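Local coordinates for protein polysaccharide deacetylase (PDB 6DQ3) that removes N-acetyl groups from the cell wall linkage unit of streptococcal rhamnopolysaccharides, as a zinc-dependent deacetylase of carbohydrate esterase family 4, at residues Thr104-Glu108 with Met109-Ala113; His137-Leu140 with Glu141-Ser144; Asp146-Thr149 with Thr150-Asp154; Lys156-Leu159 with Asp160-Asn164; Tyr177-Thr180 with Thr181-Ala185. One frame throughout, in Å; residues are numbered along the deposited sequence.

How the contacts relate
All five contacts are local, each within one run of chain, and none sits at the centre of the chain. Contacts 1 and 2 lie at the surface, while contacts 3, 4 and 5 are partly buried. Contacts 3 and 4 share helix 145-162, whose far end touches contact 1 through Tyr158 and whose first turns touch contacts 2 and 5 through Gln148. Contact 1 rests mainly on backbone bonds that close a short helix. Contact 2 carries His137 of the zinc site with Asp78 and His133. Buried polar groups mark contact 3, a salt bridge and a tyrosine face contact 4, and an asparagine cap contact 5.

Contact 1: residues Thr104-Glu108 with Met109-Ala113; sequences TGLTE and MGSAA
Met109 N and Ser111 N both donate back into the last turn of helix 104-108. Met109 N makes a regular i to i+4 helical bond to Gly105 O at 2.9 Å. Ser111 N reaches five residues back to Leu106 O, also 2.9 Å away and nearly straight at 167°, and Gly110 N bonds Thr107 O at 3.2 Å from well above that carbonyl's plane. Gly110 takes up a positive phi of 77°, which turns the chain off the helix axis.

Apolar packing is slight. CB of Ser111 lies 4.0 Å from CB of Leu106, and CD2 of Leu106 is about as close to the same serine carbon. Met109 lays its CB and CG against Gly105 O, each 3.3 Å from that oxygen; the chain beyond bends twice and carries the sulfur away from the helix.

The hydroxyls find partners beyond this turn. Ser111 OG bonds Asn114 OD1, and Thr107 OG1 bonds Leu115 O, tying the helix to the loop that leads into helix 117-124. The 6→1 bond from Ser111 N to Leu106 O and the 5→2 bond from Gly110 N to Thr107 O, with glycine at the turning point, make this a Schellman motif ending a short surface helix.

Contact 2: residues His137-Leu140 with Glu141-Ser144; sequences HPDL and EQAS. With ZN (zinc ion), chain E; ZN (zinc ion), chain D.
Asp139 reaches forward to Glu141 and Gln142 in a short 3-10 turn of the loop joining strand 128-132 to helix 145-162. From CB the side chain runs with CG opposite the backbone N (chi1 178°), which sends the carboxylate forward along the chain. Asp139 CG stands 3.8 Å from CG of Gln142. One branch, Asp139 OD1, takes a weak bond from Glu141 N at 3.0 Å, its N-H...O angle only 123°, and also touches CB of Glu141. The other branch, Asp139 OD2, lies 3.5 Å from CG of Gln142 and forms a salt bridge with Arg176. The Glu141 carboxylate is close by, its plane turned 53° from that of Asp139; Arg176 on Asp139 and the zinc on Glu141 probably offset the nearness of the two.

The backbone closes the turn beneath. Gln142 N donates to Asp139 O at 3.0 Å, and Ala143 N to Leu140 O, both from above the carbonyl planes. Leu140 points its side chain away from the turn, onto Gln148 and Glu151 of helix 145-162.

Two zinc ions are bound by this run of chain. Glu141 OE1 holds one at 1.9 Å, out at the surface. The other is the site shared with Asp78 and His133, where His137 NE2 binds zinc at 2.1 Å and a water sits 2.4 Å from the metal.

Contact 3: residues Asp146-Thr149 with Thr150-Asp154; sequences DVQT and TEMKD
Gln148 and Met152 stand side by side one turn apart in the first half of helix 145-162, both pointing the same way, toward helix 179-187. The methionine chain turns at chi3 (-88°), which brings its methyl CE back beside the glutamine: Met152 CE is 3.9 Å from Gln148 CB and 3.5 Å from Gln148 O. Gln148 itself is extended, and its amide runs outward and toward the start of the helix, OE1 to Thr181 OG1 in a probable hydrogen bond and NE2 weakly to Ala143 O. Both side chains touch Ile184 of helix 179-187.

Val147 and Glu151 occupy another side of the helix. There the glutamate folds at chi2, Glu151 CG lying 3.4 Å from Val147 O, and its carboxylate turns off to the backbone N of Asn136, with a weak bond to that of Val135. This holds the chain just past His133 to the helix.

Thr149 and Lys153 follow the same i, i+4 spacing, but their ends part: OG1 of the threonine bonds Pro145 O, while the lysine amine runs on to a salt bridge with Asp157. Beneath the side chains the regular helical bonds continue, Glu151 N to Val147 O at 2.8 Å among them. Shortest is Lys153 N to Thr149 O at 2.7 Å, though bent (140°), with Lys153 CB resting 3.0 Å from the same oxygen.

Contact 4: residues Lys156-Leu159 with Asp160-Asn164; sequences KDYL and DKQLN
Regular i to i+4 bonds run from Asp160 N to Lys156 O through Leu163 N to Leu159 O, carrying helix 145-162 to its end, where Asn164 with positive phi is the C-prime residue of a Schellman motif.

Three side-chain pairs follow the same spacing. Gln162 folds at chi2 so that its CG sits over the face of the Tyr158 ring, a CH-pi contact 3.9 Å from the centroid and only 12° off the normal. The ring itself packs on Thr104, Thr107 and Glu108 of helix 104-108. Leu159 and Leu163 lie alongside each other, CD2 of the first 3.9 Å from CD1 of the second, both on the inner side of the helix; Leu163 goes on to touch Phe130 of strand 128-132.

On the polar side, Lys156 crosses over Asp160. Its last torsion bends (chi4 57°) and brings NZ to the syn lone pair of Asp160 OD2, a salt bridge of 2.8 Å. Thr167 O and Asn166 OD1 also accept from this buried amine, so three oxygens grip it, while Asp160 OD1 bonds Thr167 OG1. Asp157 OD2 has its salt bridge to Lys153. A water bridges the two aspartates, donating to Asp157 OD1 at 2.7 Å and to Asp160 OD2 at 2.6 Å.

Contact 5: residues Tyr177-Thr180 with Thr181-Ala185; sequences YNDT and TLQIA. With ZN (zinc ion), chain I.
Tyr177 leans on Leu182, its CD2 3.9 Å from CD1 of the leucine, the two side chains meeting at a slant. Its CB packs on the CB of Thr181, and its OH bonds Asn197 ND2. Just after it the chain enters helix 179-187, the helix of the beta-alpha-beta unit between strands 169-171 and 192-198.

Asn178 is the N-cap. With chi1 at 58° its CG sits between the backbone N and carbonyl carbon, which brings OD1 to the first turn to accept from Thr181 N at 2.9 Å, N-H...O angle 158°. Thr181 OG1 lies equally close to OD1, but its proton may go instead to Gln148 OE1 of helix 145-162, so that choice stays open. The backbone O of Asn178 takes the N-H of Leu182 at 3.3 Å.

On the side facing helix 145-162, Thr180 and Ile184 run alongside each other, and Thr180 CG2 is only 3.5 Å from Ile184 CD1, a snug contact. Asp179 turns outward: OD1 binds a surface zinc ion at 2.1 Å, and a water 2.2 Å from the metal donates to OD2.

The chemistry implies a helix start secured by its own asparagine, with the N-H of Thr181 in the first turn capped by the Asn178 side chain. Asp179, near the positive end of the helix dipole, would probably be stabilised as a carboxylate by that end and by the zinc.

Contact 1: residues Thr104-Glu108 with Met109-Ala113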
loop_
_atom_site.group_PDB
_atom_site.type_symbol
_atom_site.label_atom_id
_atom_site.label_comp_id
_atom_site.label_asym_id
_atom_site.label_seq_id
_atom_site.Cartn_x
_atom_site.Cartn_y
_atom_site.Cartn_z
ATOM N N THR A 104 -8.480 -8.988 -5.242
ATOM C CA THR A 104 -8.206 -10.294 -5.835
ATOM C C THR A 104 -9.249 -10.685 -6.871
ATOM O O THR A 104 -8.931 -11.421 -7.809
ATOM C CB THR A 104 -8.100 -11.368 -4.752
ATOM O OG1 THR A 104 -9.323 -11.447 -4.013
ATOM C CG2 THR A 104 -6.947 -11.041 -3.809
ATOM N N GLY A 105 -10.487 -10.207 -6.730
ATOM C CA GLY A 105 -11.521 -10.567 -7.686
ATOM C C GLY A 105 -11.232 -10.092 -9.099
ATOM O O GLY A 105 -11.511 -10.802 -10.069
ATOM N N LEU A 106 -10.697 -8.876 -9.239
ATOM C CA LEU A 106 -10.378 -8.368 -10.573
ATOM C C LEU A 106 -9.273 -9.191 -11.224
ATOM O O LEU A 106 -9.320 -9.460 -12.430
ATOM C CB LEU A 106 -9.976 -6.897 -10.491
ATOM C CG LEU A 106 -11.118 -5.932 -10.177
ATOM C CD1 LEU A 106 -10.606 -4.600 -9.667
ATOM C CD2 LEU A 106 -12.000 -5.727 -11.413
ATOM N N THR A 107 -8.275 -9.609 -10.443
ATOM C CA THR A 107 -7.220 -10.456 -10.985
ATOM C C THR A 107 -7.755 -11.836 -11.344
ATOM O O THR A 107 -7.378 -12.410 -12.372
ATOM C CB THR A 107 -6.074 -10.566 -9.979
ATOM O OG1 THR A 107 -5.429 -9.292 -9.849
ATOM C CG2 THR A 107 -5.060 -11.603 -10.426
ATOM N N GLU A 108 -8.644 -12.383 -10.515
ATOM C CA GLU A 108 -9.191 -13.704 -10.799
ATOM C C GLU A 108 -10.110 -13.676 -12.014
ATOM O O GLU A 108 -10.227 -14.680 -12.724
ATOM C CB GLU A 108 -9.935 -14.231 -9.572
ATOM C CG GLU A 108 -10.266 -15.712 -9.632
ATOM C CD GLU A 108 -10.752 -16.252 -8.300
ATOM O OE1 GLU A 108 -10.463 -15.621 -7.261
ATOM O OE2 GLU A 108 -11.427 -17.303 -8.288
ATOM N N MET A 109 -10.756 -12.541 -12.273
ATOM C CA MET A 109 -11.637 -12.382 -13.422
ATOM C C MET A 109 -10.888 -11.998 -14.693
ATOM O O MET A 109 -11.513 -11.876 -15.752
ATOM C CB MET A 109 -12.704 -11.325 -13.123
ATOM C CG MET A 109 -13.795 -11.789 -12.172
ATOM S SD MET A 109 -14.578 -13.346 -12.667
ATOM C CE MET A 109 -15.235 -12.899 -14.272
ATOM N N GLY A 110 -9.578 -11.795 -14.613
ATOM C CA GLY A 110 -8.803 -11.465 -15.791
ATOM C C GLY A 110 -8.925 -10.034 -16.257
ATOM O O GLY A 110 -8.775 -9.769 -17.454
ATOM N N SER A 111 -9.173 -9.100 -15.344
ATOM C CA SER A 111 -9.314 -7.697 -15.712
ATOM C C SER A 111 -8.023 -7.171 -16.325
ATOM O O SER A 111 -6.962 -7.233 -15.700
ATOM C CB SER A 111 -9.687 -6.874 -14.480
ATOM O OG SER A 111 -9.651 -5.485 -14.767
ATOM N N ALA A 112 -8.122 -6.640 -17.548
ATOM C CA ALA A 112 -6.967 -6.047 -18.207
ATOM C C ALA A 112 -6.495 -4.779 -17.518
ATOM O O ALA A 112 -5.317 -4.431 -17.637
ATOM C CB ALA A 112 -7.295 -5.752 -19.670
ATOM N N ALA A 113 -7.378 -4.089 -16.802
ATOM C CA ALA A 113 -6.996 -2.897 -16.061
ATOM C C ALA A 113 -6.230 -3.207 -14.782
ATOM O O ALA A 113 -5.834 -2.266 -14.085
ATOM C CB ALA A 113 -8.246 -2.078 -15.718
#

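Contact 2: residues His137-Leu140 with Glu141-Ser144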
loop_
_atom_site.group_PDB
_atom_site.type_symbol
_atom_site.label_atom_id
_atom_site.label_comp_id
_atom_site.label_asym_id
_atom_site.label_seq_id
_atom_site.Cartn_x
_atom_site.Cartn_y
_atom_site.Cartn_z
ATOM N N HIS A 137 -13.848 -5.395 -3.235
ATOM C CA HIS A 137 -13.716 -3.983 -2.885
ATOM C C HIS A 137 -15.034 -3.381 -2.409
ATOM O O HIS A 137 -15.400 -2.276 -2.836
ATOM C CB HIS A 137 -13.181 -3.200 -4.090
ATOM C CG HIS A 137 -12.451 -1.938 -3.736
ATOM N ND1 HIS A 137 -13.068 -0.705 -3.691
ATOM C CD2 HIS A 137 -11.145 -1.713 -3.454
ATOM C CE1 HIS A 137 -12.179 0.220 -3.374
ATOM N NE2 HIS A 137 -11.004 -0.366 -3.227
ATOM N N PRO A 138 -15.757 -4.048 -1.513
ATOM C CA PRO A 138 -16.933 -3.422 -0.905
ATOM C C PRO A 138 -16.537 -2.408 0.158
ATOM O O PRO A 138 -15.401 -2.369 0.634
ATOM C CB PRO A 138 -17.671 -4.604 -0.270
ATOM C CG PRO A 138 -16.543 -5.507 0.168
ATOM C CD PRO A 138 -15.505 -5.393 -0.953
ATOM N N ASP A 139 -17.510 -1.575 0.520
ATOM C CA ASP A 139 -17.453 -0.832 1.779
ATOM C C ASP A 139 -17.639 -1.848 2.902
ATOM O O ASP A 139 -18.758 -2.291 3.179
ATOM C CB ASP A 139 -18.517 0.259 1.805
ATOM C CG ASP A 139 -18.542 1.034 3.115
ATOM O OD1 ASP A 139 -17.889 0.613 4.089
ATOM O OD2 ASP A 139 -19.215 2.084 3.161
ATOM N N LEU A 140 -16.529 -2.244 3.536
ATOM C CA LEU A 140 -16.578 -3.292 4.554
ATOM C C LEU A 140 -17.533 -2.923 5.685
ATOM O O LEU A 140 -18.208 -3.791 6.246
ATOM C CB LEU A 140 -15.172 -3.545 5.106
ATOM C CG LEU A 140 -14.159 -4.240 4.200
ATOM C CD1 LEU A 140 -12.759 -4.210 4.790
ATOM C CD2 LEU A 140 -14.600 -5.679 3.950
ATOM N N GLU A 141 -17.590 -1.636 6.033
ATOM C CA GLU A 141 -18.449 -1.164 7.110
ATOM C C GLU A 141 -19.915 -1.482 6.871
ATOM O O GLU A 141 -20.668 -1.681 7.831
ATOM C CB GLU A 141 -18.293 0.346 7.255
ATOM C CG GLU A 141 -17.799 0.811 8.592
ATOM C CD GLU A 141 -17.887 2.308 8.740
ATOM O OE1 GLU A 141 -17.470 3.035 7.817
ATOM O OE2 GLU A 141 -18.386 2.759 9.787
ATOM N N GLN A 142 -20.349 -1.489 5.616
ATOM C CA GLN A 142 -21.739 -1.751 5.289
ATOM C C GLN A 142 -21.999 -3.227 5.020
ATOM O O GLN A 142 -23.067 -3.575 4.508
ATOM C CB GLN A 142 -22.157 -0.897 4.091
ATOM C CG GLN A 142 -22.111 0.607 4.373
ATOM C CD GLN A 142 -22.858 1.002 5.641
ATOM O OE1 GLN A 142 -23.875 0.402 5.994
ATOM N NE2 GLN A 142 -22.350 2.016 6.334
ATOM N N ALA A 143 -21.055 -4.100 5.360
ATOM C CA ALA A 143 -21.225 -5.535 5.202
ATOM C C ALA A 143 -21.438 -6.192 6.561
ATOM O O ALA A 143 -20.933 -5.720 7.583
ATOM C CB ALA A 143 -20.015 -6.164 4.506
ATOM N N SER A 144 -22.212 -7.276 6.561
ATOM C CA SER A 144 -22.409 -8.071 7.762
ATOM C C SER A 144 -21.085 -8.688 8.206
ATOM O O SER A 144 -20.135 -8.769 7.423
ATOM C CB SER A 144 -23.421 -9.179 7.496
ATOM O OG SER A 144 -22.886 -10.121 6.581
HETATM ZN ZN ZN E . -17.151 4.748 8.520
HETATM ZN ZN ZN D . -9.237 0.687 -3.071
HETATM O O HOH W 1 -10.153 2.498 -4.318
#

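Contact 3: residues Asp146-Thr149 with Thr150-Asp154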
loop_
_atom_site.group_PDB
_atom_site.type_symbol
_atom_site.label_atom_id
_atom_site.label_comp_id
_atom_site.label_asym_id
_atom_site.label_seq_id
_atom_site.Cartn_x
_atom_site.Cartn_y
_atom_site.Cartn_z
ATOM N N ASP A 146 -20.347 -11.827 8.610
ATOM C CA ASP A 146 -20.017 -12.972 7.766
ATOM C C ASP A 146 -19.435 -12.525 6.427
ATOM O O ASP A 146 -18.522 -13.168 5.895
ATOM C CB ASP A 146 -21.253 -13.843 7.538
ATOM C CG ASP A 146 -21.628 -14.653 8.754
ATOM O OD1 ASP A 146 -20.847 -14.678 9.729
ATOM O OD2 ASP A 146 -22.709 -15.272 8.734
ATOM N N VAL A 147 -19.956 -11.432 5.862
ATOM C CA VAL A 147 -19.477 -10.981 4.558
ATOM C C VAL A 147 -18.101 -10.336 4.687
ATOM O O VAL A 147 -17.222 -10.547 3.842
ATOM C CB VAL A 147 -20.496 -10.028 3.909
ATOM C CG1 VAL A 147 -19.924 -9.430 2.634
ATOM C CG2 VAL A 147 -21.799 -10.763 3.612
ATOM N N GLN A 148 -17.889 -9.538 5.740
ATOM C CA GLN A 148 -16.559 -8.991 5.979
ATOM C C GLN A 148 -15.536 -10.107 6.124
ATOM O O GLN A 148 -14.415 -10.006 5.605
ATOM C CB GLN A 148 -16.548 -8.112 7.228
ATOM C CG GLN A 148 -17.353 -6.839 7.134
ATOM C CD GLN A 148 -16.952 -5.832 8.194
ATOM O OE1 GLN A 148 -15.790 -5.436 8.280
ATOM N NE2 GLN A 148 -17.911 -5.422 9.016
ATOM N N THR A 149 -15.896 -11.180 6.830
ATOM C CA THR A 149 -14.985 -12.308 6.973
ATOM C C THR A 149 -14.648 -12.903 5.608
ATOM O O THR A 149 -13.473 -13.097 5.277
ATOM C CB THR A 149 -15.597 -13.358 7.902
ATOM O OG1 THR A 149 -15.934 -12.758 9.162
ATOM C CG2 THR A 149 -14.623 -14.497 8.145
ATOM N N THR A 150 -15.667 -13.166 4.786
ATOM C CA THR A 150 -15.429 -13.733 3.460
ATOM C C THR A 150 -14.544 -12.817 2.620
ATOM O O THR A 150 -13.573 -13.268 2.003
ATOM C CB THR A 150 -16.763 -13.987 2.755
ATOM O OG1 THR A 150 -17.551 -14.898 3.532
ATOM C CG2 THR A 150 -16.551 -14.567 1.356
ATOM N N GLU A 151 -14.862 -11.521 2.588
ATOM C CA GLU A 151 -14.122 -10.591 1.740
ATOM C C GLU A 151 -12.659 -10.496 2.153
ATOM O O GLU A 151 -11.773 -10.350 1.303
ATOM C CB GLU A 151 -14.774 -9.211 1.791
ATOM C CG GLU A 151 -16.049 -9.098 0.977
ATOM C CD GLU A 151 -15.781 -9.060 -0.518
ATOM O OE1 GLU A 151 -14.625 -8.817 -0.925
ATOM O OE2 GLU A 151 -16.734 -9.273 -1.291
ATOM N N MET A 152 -12.383 -10.565 3.452
ATOM C CA MET A 152 -11.019 -10.446 3.942
ATOM C C MET A 152 -10.295 -11.783 3.978
ATOM O O MET A 152 -9.061 -11.814 3.888
ATOM C CB MET A 152 -11.019 -9.827 5.344
ATOM C CG MET A 152 -11.330 -8.332 5.359
ATOM S SD MET A 152 -11.088 -7.580 6.985
ATOM C CE MET A 152 -12.705 -7.846 7.726
ATOM N N LYS A 153 -11.033 -12.885 4.107
ATOM C CA LYS A 153 -10.431 -14.208 4.218
ATOM C C LYS A 153 -10.170 -14.843 2.858
ATOM O O LYS A 153 -9.079 -15.370 2.618
ATOM C CB LYS A 153 -11.337 -15.137 5.034
ATOM C CG LYS A 153 -10.859 -16.586 5.088
ATOM C CD LYS A 153 -11.832 -17.459 5.872
ATOM C CE LYS A 153 -11.197 -18.779 6.298
ATOM N NZ LYS A 153 -10.625 -19.533 5.151
ATOM N N ASP A 154 -11.173 -14.834 1.977
ATOM C CA ASP A 154 -11.035 -15.514 0.694
ATOM C C ASP A 154 -9.949 -14.872 -0.158
ATOM O O ASP A 154 -9.286 -15.560 -0.942
ATOM C CB ASP A 154 -12.364 -15.501 -0.063
ATOM C CG ASP A 154 -13.386 -16.465 0.512
ATOM O OD1 ASP A 154 -13.065 -17.203 1.468
ATOM O OD2 ASP A 154 -14.521 -16.480 -0.008
#

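Contact 4: residues Lys156-Leu159 with Asp160-Asn164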
loop_
_atom_site.group_PDB
_atom_site.type_symbol
_atom_site.label_atom_id
_atom_site.label_comp_id
_atom_site.label_asym_id
_atom_site.label_seq_id
_atom_site.Cartn_x
_atom_site.Cartn_y
_atom_site.Cartn_z
ATOM N N LYS A 156 -7.212 -13.254 1.087
ATOM C CA LYS A 156 -5.946 -13.674 1.678
ATOM C C LYS A 156 -5.600 -15.094 1.255
ATOM O O LYS A 156 -4.453 -15.388 0.897
ATOM C CB LYS A 156 -6.014 -13.576 3.204
ATOM C CG LYS A 156 -4.850 -14.269 3.918
ATOM C CD LYS A 156 -4.773 -13.872 5.388
ATOM C CE LYS A 156 -3.911 -14.832 6.201
ATOM N NZ LYS A 156 -2.527 -14.971 5.680
ATOM N N ASP A 157 -6.581 -15.999 1.304
ATOM C CA ASP A 157 -6.321 -17.374 0.891
ATOM C C ASP A 157 -5.888 -17.435 -0.568
ATOM O O ASP A 157 -5.061 -18.276 -0.937
ATOM C CB ASP A 157 -7.559 -18.241 1.114
ATOM C CG ASP A 157 -7.881 -18.429 2.585
ATOM O OD1 ASP A 157 -6.976 -18.239 3.424
ATOM O OD2 ASP A 157 -9.040 -18.769 2.901
ATOM N N TYR A 158 -6.431 -16.550 -1.405
ATOM C CA TYR A 158 -6.061 -16.511 -2.816
ATOM C C TYR A 158 -4.614 -16.064 -2.990
ATOM O O TYR A 158 -3.828 -16.731 -3.668
ATOM C CB TYR A 158 -7.025 -15.583 -3.560
ATOM C CG TYR A 158 -6.765 -15.414 -5.041
ATOM C CD1 TYR A 158 -7.311 -16.292 -5.971
ATOM C CD2 TYR A 158 -5.996 -14.361 -5.508
ATOM C CE1 TYR A 158 -7.077 -16.130 -7.336
ATOM C CE2 TYR A 158 -5.758 -14.190 -6.866
ATOM C CZ TYR A 158 -6.298 -15.073 -7.773
ATOM O OH TYR A 158 -6.055 -14.889 -9.120
ATOM N N LEU A 159 -4.241 -14.941 -2.376
ATOM C CA LEU A 159 -2.862 -14.476 -2.480
ATOM C C LEU A 159 -1.893 -15.480 -1.865
ATOM O O LEU A 159 -0.835 -15.766 -2.439
ATOM C CB LEU A 159 -2.718 -13.112 -1.805
ATOM C CG LEU A 159 -3.539 -11.981 -2.422
ATOM C CD1 LEU A 159 -3.652 -10.813 -1.459
ATOM C CD2 LEU A 159 -2.923 -11.531 -3.736
ATOM N N ASP A 160 -2.243 -16.029 -0.696
ATOM C CA ASP A 160 -1.365 -16.985 -0.031
ATOM C C ASP A 160 -1.097 -18.198 -0.905
ATOM O O ASP A 160 0.042 -18.670 -0.994
ATOM C CB ASP A 160 -1.978 -17.446 1.293
ATOM C CG ASP A 160 -2.016 -16.353 2.329
ATOM O OD1 ASP A 160 -1.545 -15.238 2.032
ATOM O OD2 ASP A 160 -2.517 -16.610 3.447
ATOM N N LYS A 161 -2.138 -18.733 -1.543
ATOM C CA LYS A 161 -1.962 -19.920 -2.368
ATOM C C LYS A 161 -1.309 -19.570 -3.701
ATOM O O LYS A 161 -0.303 -20.176 -4.081
ATOM C CB LYS A 161 -3.311 -20.603 -2.586
ATOM C CG LYS A 161 -3.229 -21.897 -3.376
ATOM C CD LYS A 161 -4.608 -22.526 -3.553
ATOM C CE LYS A 161 -4.532 -23.829 -4.338
ATOM N NZ LYS A 161 -5.865 -24.482 -4.478
ATOM N N GLN A 162 -1.853 -18.580 -4.412
ATOM C CA GLN A 162 -1.391 -18.315 -5.772
ATOM C C GLN A 162 0.004 -17.703 -5.798
ATOM O O GLN A 162 0.760 -17.936 -6.749
ATOM C CB GLN A 162 -2.374 -17.395 -6.495
ATOM C CG GLN A 162 -3.773 -17.959 -6.640
ATOM C CD GLN A 162 -3.791 -19.305 -7.332
ATOM O OE1 GLN A 162 -2.979 -19.570 -8.218
ATOM N NE2 GLN A 162 -4.712 -20.170 -6.921
ATOM N N LEU A 163 0.364 -16.918 -4.784
ATOM C CA LEU A 163 1.699 -16.344 -4.683
ATOM C C LEU A 163 2.565 -17.050 -3.644
ATOM O O LEU A 163 3.676 -16.591 -3.361
ATOM C CB LEU A 163 1.603 -14.852 -4.363
ATOM C CG LEU A 163 0.728 -14.029 -5.314
ATOM C CD1 LEU A 163 0.704 -12.567 -4.854
ATOM C CD2 LEU A 163 1.211 -14.138 -6.754
ATOM N N ASN A 164 2.085 -18.155 -3.080
ATOM C CA ASN A 164 2.863 -18.989 -2.166
ATOM C C ASN A 164 3.480 -18.157 -1.041
ATOM O O ASN A 164 4.700 -18.106 -0.857
ATOM C CB ASN A 164 3.946 -19.758 -2.929
ATOM C CG ASN A 164 4.633 -20.801 -2.071
ATOM O OD1 ASN A 164 4.068 -21.273 -1.086
ATOM N ND2 ASN A 164 5.857 -21.166 -2.440
HETATM O O HOH W 2 -4.305 -18.477 3.827
#

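Contact 5: residues Tyr177-Thr180 with Thr181-Ala185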
loop_
_atom_site.group_PDB
_atom_site.type_symbol
_atom_site.label_atom_id
_atom_site.label_comp_id
_atom_site.label_asym_id
_atom_site.label_seq_id
_atom_site.Cartn_x
_atom_site.Cartn_y
_atom_site.Cartn_z
ATOM N N TYR A 177 -13.970 1.331 7.880
ATOM C CA TYR A 177 -13.907 0.180 8.765
ATOM C C TYR A 177 -14.699 0.498 10.020
ATOM O O TYR A 177 -14.899 1.663 10.365
ATOM C CB TYR A 177 -12.461 -0.168 9.131
ATOM C CG TYR A 177 -11.718 0.977 9.783
ATOM C CD1 TYR A 177 -11.132 1.970 9.015
ATOM C CD2 TYR A 177 -11.599 1.062 11.167
ATOM C CE1 TYR A 177 -10.450 3.018 9.599
ATOM C CE2 TYR A 177 -10.918 2.109 11.762
ATOM C CZ TYR A 177 -10.341 3.084 10.969
ATOM O OH TYR A 177 -9.660 4.136 11.539
ATOM N N ASN A 178 -15.147 -0.551 10.703
ATOM C CA ASN A 178 -15.735 -0.378 12.026
ATOM C C ASN A 178 -15.062 -1.338 12.998
ATOM O O ASN A 178 -14.114 -2.050 12.645
ATOM C CB ASN A 178 -17.259 -0.559 12.003
ATOM C CG ASN A 178 -17.703 -1.919 11.489
ATOM O OD1 ASN A 178 -16.895 -2.830 11.266
ATOM N ND2 ASN A 178 -19.017 -2.064 11.316
ATOM N N ASP A 179 -15.540 -1.333 14.249
ATOM C CA ASP A 179 -14.947 -2.203 15.257
ATOM C C ASP A 179 -14.946 -3.645 14.773
ATOM O O ASP A 179 -13.946 -4.360 14.925
ATOM C CB ASP A 179 -15.676 -2.063 16.605
ATOM C CG ASP A 179 -17.194 -2.159 16.499
ATOM O OD1 ASP A 179 -17.728 -2.572 15.454
ATOM O OD2 ASP A 179 -17.863 -1.806 17.493
ATOM N N THR A 180 -16.038 -4.067 14.132
ATOM C CA THR A 180 -16.148 -5.431 13.623
ATOM C C THR A 180 -15.056 -5.737 12.599
ATOM O O THR A 180 -14.444 -6.812 12.637
ATOM C CB THR A 180 -17.541 -5.641 13.019
ATOM O OG1 THR A 180 -18.519 -5.680 14.069
ATOM C CG2 THR A 180 -17.598 -6.928 12.218
ATOM N N THR A 181 -14.809 -4.814 11.666
ATOM C CA THR A 181 -13.741 -5.021 10.688
ATOM C C THR A 181 -12.428 -5.372 11.383
ATOM O O THR A 181 -11.740 -6.327 11.003
ATOM C CB THR A 181 -13.548 -3.768 9.826
ATOM O OG1 THR A 181 -14.808 -3.307 9.327
ATOM C CG2 THR A 181 -12.607 -4.051 8.650
ATOM N N LEU A 182 -12.058 -4.596 12.403
ATOM C CA LEU A 182 -10.757 -4.775 13.035
ATOM C C LEU A 182 -10.710 -6.051 13.863
ATOM O O LEU A 182 -9.674 -6.724 13.916
ATOM C CB LEU A 182 -10.434 -3.564 13.901
ATOM C CG LEU A 182 -10.496 -2.227 13.165
ATOM C CD1 LEU A 182 -10.320 -1.090 14.169
ATOM C CD2 LEU A 182 -9.460 -2.153 12.054
ATOM N N GLN A 183 -11.816 -6.398 14.526
ATOM C CA GLN A 183 -11.857 -7.655 15.262
ATOM C C GLN A 183 -11.692 -8.834 14.311
ATOM O O GLN A 183 -10.943 -9.774 14.596
ATOM C CB GLN A 183 -13.167 -7.761 16.051
ATOM C CG GLN A 183 -13.344 -6.684 17.132
ATOM C CD GLN A 183 -14.794 -6.490 17.563
ATOM O OE1 GLN A 183 -15.698 -7.168 17.081
ATOM N NE2 GLN A 183 -15.014 -5.555 18.478
ATOM N N ILE A 184 -12.359 -8.786 13.156
ATOM C CA ILE A 184 -12.275 -9.884 12.200
ATOM C C ILE A 184 -10.870 -9.969 11.609
ATOM O O ILE A 184 -10.284 -11.055 11.519
ATOM C CB ILE A 184 -13.338 -9.713 11.098
ATOM C CG1 ILE A 184 -14.741 -9.929 11.673
ATOM C CG2 ILE A 184 -13.070 -10.675 9.952
ATOM C CD1 ILE A 184 -15.870 -9.569 10.719
ATOM N N ALA A 185 -10.315 -8.832 11.188
ATOM C CA ALA A 185 -8.971 -8.837 10.620
ATOM C C ALA A 185 -7.983 -9.493 11.575
ATOM O O ALA A 185 -7.119 -10.269 11.154
ATOM C CB ALA A 185 -8.535 -7.411 10.285
HETATM ZN ZN ZN I . -19.840 -2.382 15.596
HETATM O O HOH W 3 -20.469 -3.679 17.286
#